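Local coordinates for protein putative uronate isomerase (Thermotoga maritima, PDB 4NAR) that is of unproven function, with lactate racemase activity a possibility and a uronate isomerase role only putative, at residues V23-T37 with F55-A69. Numbering follows the deposited sequence.
Sequences VEDLGKVKKVLVVHT and FLLERGLKEFHTLNA
Val-32 and Val-34 both meet the CD2-CE2-CZ side of the Phe-64 ring on one face of the parallel pair 31-36 and 63-68: Val-34 crosses it, its CG2 pressing on Phe-64 CZ at 3.5 Å, while Val-32 CG1 lies alongside CD2. CG of Phe-64 stands anti to its backbone N (chi1 -172°), which swings the ring toward the neighbouring strand, and Tyr-53 meets it edge-to-face. Leu-61 CD1 extends this apolar layer by touching Val-32 CB. Farther out, the last turns of helices 12-24 and 45-58 close together, Leu-56 CD1 lying against both methyls of Val-23, 3.6 Å from CG2. That second helix ends in a Schellman motif with Gly-60 at C', turning the chain into strand 63-68. On the reverse face Val-35 CG2 and Leu-33 CD1 pack against Leu-67 CB.

Regular parallel bonding zips the strands together, from Glu-63 N to Lys-30 O through to Ala-69 N to His-36 O; strand 144-150 lines the other side of 31-36. At the carboxyl end, the His-36 ring lies over the backbone of Leu-67 and Asn-68, with Asn-68 CA in CH-pi contact 3.9 Å from the His-36 centroid. His-36 NE2 shares a bent 3.2 Å hydrogen bond with Thr-66 OG1. His-36 ND1 donates to Thr-37 O at 2.8 Å, so the ring is held at both nitrogens, more firmly at ND1. On the face of Lys-31 and Leu-33, His-65 NE2 donates almost straight (173°) to the anti lone pair of Glu-63 OE1, while its ND1 pairs with His-97. Lys-31 runs beside Glu-63, but its NZ forms a salt bridge with Asp-141.

This is a classical beta-alpha-beta crossover through helix 45-58, its strands joined by an apolar layer and continuous backbone bonding; Glu-63 and His-97 together hold the His-65 ring at both nitrogens.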
loop_
_atom_site.group_PDB
_atom_site.type_symbol
_atom_site.label_atom_id
_atom_site.label_comp_id
_atom_site.label_asym_id
_atom_site.label_seq_id
_atom_site.Cartn_x
_atom_site.Cartn_y
_atom_site.Cartn_z
ATOM N N VAL A 23 -0.687 -17.959 20.966
ATOM C CA VAL A 23 0.618 -18.317 21.526
ATOM C C VAL A 23 0.555 -19.632 22.298
ATOM O O VAL A 23 1.480 -20.449 22.246
ATOM C CB VAL A 23 1.160 -17.207 22.456
ATOM C CG1 VAL A 23 2.331 -17.724 23.297
ATOM C CG2 VAL A 23 1.582 -15.985 21.633
ATOM N N GLU A 24 -0.550 -19.828 23.008
ATOM C CA GLU A 24 -0.779 -21.060 23.750
ATOM C C GLU A 24 -0.752 -22.271 22.811
ATOM O O GLU A 24 -0.275 -23.343 23.190
ATOM C CB GLU A 24 -2.097 -20.967 24.543
ATOM C CG GLU A 24 -2.980 -22.210 24.514
ATOM C CD GLU A 24 -4.367 -21.928 23.927
ATOM O OE1 GLU A 24 -5.220 -21.375 24.667
ATOM O OE2 GLU A 24 -4.598 -22.250 22.730
ATOM N N ASP A 25 -1.239 -22.085 21.584
ATOM C CA ASP A 25 -1.252 -23.155 20.589
ATOM C C ASP A 25 0.096 -23.321 19.857
ATOM O O ASP A 25 0.308 -24.307 19.150
ATOM C CB ASP A 25 -2.416 -22.964 19.610
ATOM C CG ASP A 25 -1.985 -23.044 18.155
ATOM O OD1 ASP A 25 -2.213 -24.102 17.511
ATOM O OD2 ASP A 25 -1.406 -22.042 17.659
ATOM N N LEU A 26 1.009 -22.371 20.035
ATOM C CA LEU A 26 2.370 -22.553 19.530
ATOM C C LEU A 26 3.116 -23.532 20.418
ATOM O O LEU A 26 3.041 -23.440 21.642
ATOM C CB LEU A 26 3.140 -21.236 19.484
ATOM C CG LEU A 26 3.147 -20.479 18.156
ATOM C CD1 LEU A 26 2.924 -21.418 16.969
ATOM C CD2 LEU A 26 2.117 -19.357 18.176
ATOM N N GLY A 27 3.844 -24.460 19.803
ATOM C CA GLY A 27 4.503 -25.526 20.541
ATOM C C GLY A 27 5.929 -25.206 20.950
ATOM O O GLY A 27 6.297 -25.305 22.129
ATOM N N LYS A 28 6.738 -24.835 19.963
ATOM C CA LYS A 28 8.124 -24.448 20.193
ATOM C C LYS A 28 8.340 -22.995 19.779
ATOM O O LYS A 28 8.012 -22.613 18.649
ATOM C CB LYS A 28 9.071 -25.344 19.385
ATOM C CG LYS A 28 10.529 -24.856 19.367
ATOM C CD LYS A 28 11.350 -25.574 18.301
ATOM C CE LYS A 28 12.835 -25.269 18.453
ATOM N NZ LYS A 28 13.671 -25.918 17.392
ATOM N N VAL A 29 8.881 -22.177 20.679
ATOM C CA VAL A 29 9.309 -20.846 20.265
ATOM C C VAL A 29 10.619 -20.424 20.897
ATOM O O VAL A 29 10.665 -20.061 22.076
ATOM C CB VAL A 29 8.251 -19.769 20.559
ATOM C CG1 VAL A 29 7.327 -19.592 19.362
ATOM C CG2 VAL A 29 7.464 -20.118 21.819
ATOM N N LYS A 30 11.687 -20.487 20.115
ATOM C CA LYS A 30 12.911 -19.802 20.496
ATOM C C LYS A 30 13.150 -18.648 19.524
ATOM O O LYS A 30 13.409 -17.534 19.960
ATOM C CB LYS A 30 14.119 -20.752 20.601
ATOM C CG LYS A 30 13.994 -22.022 19.787
ATOM C CD LYS A 30 15.053 -23.063 20.169
ATOM C CE LYS A 30 16.433 -22.713 19.617
ATOM N NZ LYS A 30 17.109 -23.895 18.988
ATOM N N LYS A 31 13.013 -18.917 18.224
ATOM C CA LYS A 31 13.218 -17.924 17.161
ATOM C C LYS A 31 11.902 -17.606 16.427
ATOM O O LYS A 31 11.259 -18.500 15.858
ATOM C CB LYS A 31 14.242 -18.450 16.148
ATOM C CG LYS A 31 15.655 -17.901 16.265
ATOM C CD LYS A 31 16.067 -17.309 14.914
ATOM C CE LYS A 31 17.526 -17.572 14.558
ATOM N NZ LYS A 31 17.822 -17.021 13.189
ATOM N N VAL A 32 11.528 -16.328 16.421
ATOM C CA VAL A 32 10.285 -15.866 15.816
ATOM C C VAL A 32 10.549 -14.672 14.880
ATOM O O VAL A 32 11.470 -13.888 15.112
ATOM C CB VAL A 32 9.296 -15.466 16.938
ATOM C CG1 VAL A 32 8.588 -14.151 16.650
ATOM C CG2 VAL A 32 8.308 -16.589 17.215
ATOM N N LEU A 33 9.756 -14.541 13.816
ATOM C CA LEU A 33 9.854 -13.383 12.925
ATOM C C LEU A 33 8.519 -12.657 12.839
ATOM O O LEU A 33 7.467 -13.285 12.601
ATOM C CB LEU A 33 10.302 -13.802 11.515
ATOM C CG LEU A 33 10.377 -12.723 10.418
ATOM C CD1 LEU A 33 11.387 -11.634 10.775
ATOM C CD2 LEU A 33 10.719 -13.324 9.059
ATOM N N VAL A 34 8.557 -11.337 13.025
ATOM C CA VAL A 34 7.365 -10.522 12.857
ATOM C C VAL A 34 7.542 -9.577 11.679
ATOM O O VAL A 34 8.395 -8.678 11.701
ATOM C CB VAL A 34 6.989 -9.726 14.144
ATOM C CG1 VAL A 34 5.769 -8.824 13.890
ATOM C CG2 VAL A 34 6.717 -10.677 15.298
ATOM N N VAL A 35 6.732 -9.800 10.645
ATOM C CA VAL A 35 6.683 -8.934 9.474
ATOM C C VAL A 35 5.550 -7.917 9.689
ATOM O O VAL A 35 4.406 -8.304 9.983
ATOM C CB VAL A 35 6.480 -9.767 8.171
ATOM C CG1 VAL A 35 6.418 -8.862 6.953
ATOM C CG2 VAL A 35 7.613 -10.795 8.001
ATOM N N HIS A 36 5.871 -6.624 9.565
ATOM C CA HIS A 36 4.937 -5.550 9.913
ATOM C C HIS A 36 4.902 -4.457 8.848
ATOM O O HIS A 36 5.795 -4.381 7.994
ATOM C CB HIS A 36 5.322 -4.910 11.262
ATOM C CG HIS A 36 6.739 -4.400 11.303
ATOM N ND1 HIS A 36 7.087 -3.133 10.891
ATOM C CD2 HIS A 36 7.888 -5.006 11.694
ATOM C CE1 HIS A 36 8.399 -2.978 11.022
ATOM N NE2 HIS A 36 8.904 -4.094 11.507
ATOM N N THR A 37 3.872 -3.610 8.929
ATOM C CA THR A 37 3.716 -2.447 8.059
ATOM C C THR A 37 4.723 -1.363 8.454
ATOM O O THR A 37 5.366 -1.446 9.524
ATOM C CB THR A 37 2.271 -1.875 8.148
ATOM O OG1 THR A 37 1.996 -1.447 9.492
ATOM C CG2 THR A 37 1.234 -2.934 7.742
ATOM N N PHE A 55 3.719 -12.155 25.574
ATOM C CA PHE A 55 3.306 -13.543 25.727
ATOM C C PHE A 55 4.351 -14.527 25.227
ATOM O O PHE A 55 4.510 -15.613 25.794
ATOM C CB PHE A 55 1.986 -13.774 24.995
ATOM C CG PHE A 55 0.839 -12.985 25.563
ATOM C CD1 PHE A 55 0.772 -12.717 26.926
ATOM C CD2 PHE A 55 -0.164 -12.496 24.737
ATOM C CE1 PHE A 55 -0.286 -11.987 27.458
ATOM C CE2 PHE A 55 -1.225 -11.765 25.260
ATOM C CZ PHE A 55 -1.284 -11.511 26.623
ATOM N N LEU A 56 5.049 -14.157 24.157
ATOM C CA LEU A 56 6.130 -14.993 23.655
ATOM C C LEU A 56 7.270 -15.099 24.664
ATOM O O LEU A 56 7.872 -16.167 24.804
ATOM C CB LEU A 56 6.660 -14.465 22.321
ATOM C CG LEU A 56 6.282 -15.217 21.046
ATOM C CD1 LEU A 56 5.172 -16.236 21.296
ATOM C CD2 LEU A 56 5.882 -14.223 19.975
ATOM N N LEU A 57 7.573 -14.003 25.355
ATOM C CA LEU A 57 8.589 -14.041 26.401
ATOM C C LEU A 57 8.230 -15.067 27.480
ATOM O O LEU A 57 9.070 -15.885 27.868
ATOM C CB LEU A 57 8.768 -12.671 27.042
ATOM C CG LEU A 57 9.824 -11.761 26.426
ATOM C CD1 LEU A 57 10.007 -10.526 27.297
ATOM C CD2 LEU A 57 11.151 -12.502 26.236
ATOM N N GLU A 58 6.977 -15.028 27.940
ATOM C CA GLU A 58 6.490 -15.908 29.011
ATOM C C GLU A 58 6.586 -17.397 28.679
ATOM O O GLU A 58 6.624 -18.234 29.582
ATOM C CB GLU A 58 5.047 -15.550 29.401
ATOM C CG GLU A 58 4.930 -14.344 30.325
ATOM C CD GLU A 58 3.553 -13.681 30.260
ATOM O OE1 GLU A 58 2.595 -14.318 29.752
ATOM O OE2 GLU A 58 3.432 -12.513 30.712
ATOM N N ARG A 59 6.615 -17.727 27.393
ATOM C CA ARG A 59 6.762 -19.117 26.976
ATOM C C ARG A 59 8.161 -19.459 26.462
ATOM O O ARG A 59 8.342 -20.459 25.762
ATOM C CB ARG A 59 5.702 -19.485 25.937
ATOM C CG ARG A 59 4.400 -19.984 26.557
ATOM C CD ARG A 59 3.373 -20.380 25.492
ATOM N NE ARG A 59 3.978 -21.102 24.370
ATOM C CZ ARG A 59 4.045 -22.429 24.269
ATOM N NH1 ARG A 59 3.537 -23.199 25.224
ATOM N NH2 ARG A 59 4.623 -22.989 23.205
ATOM N N GLY A 60 9.142 -18.625 26.804
ATOM C CA GLY A 60 10.542 -18.935 26.542
ATOM C C GLY A 60 11.119 -18.519 25.197
ATOM O O GLY A 60 12.027 -19.173 24.677
ATOM N N LEU A 61 10.605 -17.432 24.631
ATOM C CA LEU A 61 11.165 -16.866 23.406
ATOM C C LEU A 61 12.645 -16.492 23.565
ATOM O O LEU A 61 13.019 -15.788 24.505
ATOM C CB LEU A 61 10.377 -15.622 23.003
ATOM C CG LEU A 61 10.917 -14.819 21.826
ATOM C CD1 LEU A 61 10.711 -15.601 20.538
ATOM C CD2 LEU A 61 10.228 -13.459 21.766
ATOM N N LYS A 62 13.484 -16.956 22.644
ATOM C CA LYS A 62 14.895 -16.573 22.656
ATOM C C LYS A 62 15.203 -15.384 21.731
ATOM O O LYS A 62 15.983 -14.492 22.070
ATOM C CB LYS A 62 15.771 -17.771 22.290
ATOM C CG LYS A 62 15.672 -18.932 23.280
ATOM C CD LYS A 62 16.162 -18.513 24.670
ATOM C CE LYS A 62 15.257 -19.053 25.781
ATOM N NZ LYS A 62 15.178 -18.088 26.933
ATOM N N GLU A 63 14.572 -15.371 20.563
ATOM C CA GLU A 63 14.887 -14.386 19.539
ATOM C C GLU A 63 13.647 -13.837 18.828
ATOM O O GLU A 63 12.859 -14.586 18.236
ATOM C CB GLU A 63 15.822 -15.010 18.522
ATOM C CG GLU A 63 17.107 -14.272 18.373
ATOM C CD GLU A 63 18.259 -15.197 18.057
ATOM O OE1 GLU A 63 18.788 -15.131 16.922
ATOM O OE2 GLU A 63 18.637 -15.986 18.953
ATOM N N PHE A 64 13.494 -12.522 18.883
ATOM C CA PHE A 64 12.337 -11.845 18.325
ATOM C C PHE A 64 12.840 -10.917 17.225
ATOM O O PHE A 64 13.332 -9.814 17.495
ATOM C CB PHE A 64 11.647 -11.046 19.432
ATOM C CG PHE A 64 10.328 -10.446 19.032
ATOM C CD1 PHE A 64 10.258 -9.139 18.547
ATOM C CD2 PHE A 64 9.150 -11.187 19.157
ATOM C CE1 PHE A 64 9.016 -8.582 18.182
ATOM C CE2 PHE A 64 7.909 -10.649 18.797
ATOM C CZ PHE A 64 7.835 -9.346 18.315
ATOM N N HIS A 65 12.760 -11.389 15.989
ATOM C CA HIS A 65 13.198 -10.613 14.839
ATOM C C HIS A 65 12.009 -9.910 14.181
ATOM O O HIS A 65 10.895 -10.442 14.153
ATOM C CB HIS A 65 13.887 -11.531 13.839
ATOM C CG HIS A 65 15.212 -12.055 14.315
ATOM N ND1 HIS A 65 16.415 -11.558 13.857
ATOM C CD2 HIS A 65 15.518 -13.033 15.196
ATOM C CE1 HIS A 65 17.406 -12.210 14.439
ATOM N NE2 HIS A 65 16.893 -13.107 15.258
ATOM N N THR A 66 12.228 -8.706 13.656
ATOM C CA THR A 66 11.169 -8.035 12.907
ATOM C C THR A 66 11.623 -7.618 11.519
ATOM O O THR A 66 12.814 -7.393 11.292
ATOM C CB THR A 66 10.562 -6.824 13.672
ATOM O OG1 THR A 66 11.158 -5.592 13.211
ATOM C CG2 THR A 66 10.726 -7.015 15.201
ATOM N N LEU A 67 10.669 -7.534 10.592
ATOM C CA LEU A 67 10.959 -7.186 9.206
ATOM C C LEU A 67 9.943 -6.141 8.772
ATOM O O LEU A 67 8.715 -6.345 8.842
ATOM C CB LEU A 67 10.857 -8.412 8.281
ATOM C CG LEU A 67 11.805 -8.605 7.078
ATOM C CD1 LEU A 67 11.131 -9.468 6.031
ATOM C CD2 LEU A 67 12.323 -7.308 6.450
ATOM N N ASN A 68 10.473 -5.010 8.331
ATOM C CA ASN A 68 9.664 -3.934 7.822
ATOM C C ASN A 68 9.231 -4.242 6.394
ATOM O O ASN A 68 10.065 -4.254 5.481
ATOM C CB ASN A 68 10.477 -2.636 7.839
ATOM C CG ASN A 68 9.676 -1.450 7.338
ATOM O OD1 ASN A 68 8.648 -1.090 7.927
ATOM N ND2 ASN A 68 10.137 -0.837 6.242
ATOM N N ALA A 69 7.933 -4.480 6.198
ATOM C CA ALA A 69 7.402 -4.697 4.851
ATOM C C ALA A 69 7.354 -3.367 4.090
ATOM O O ALA A 69 6.278 -2.759 3.944
ATOM C CB ALA A 69 6.013 -5.337 4.906
#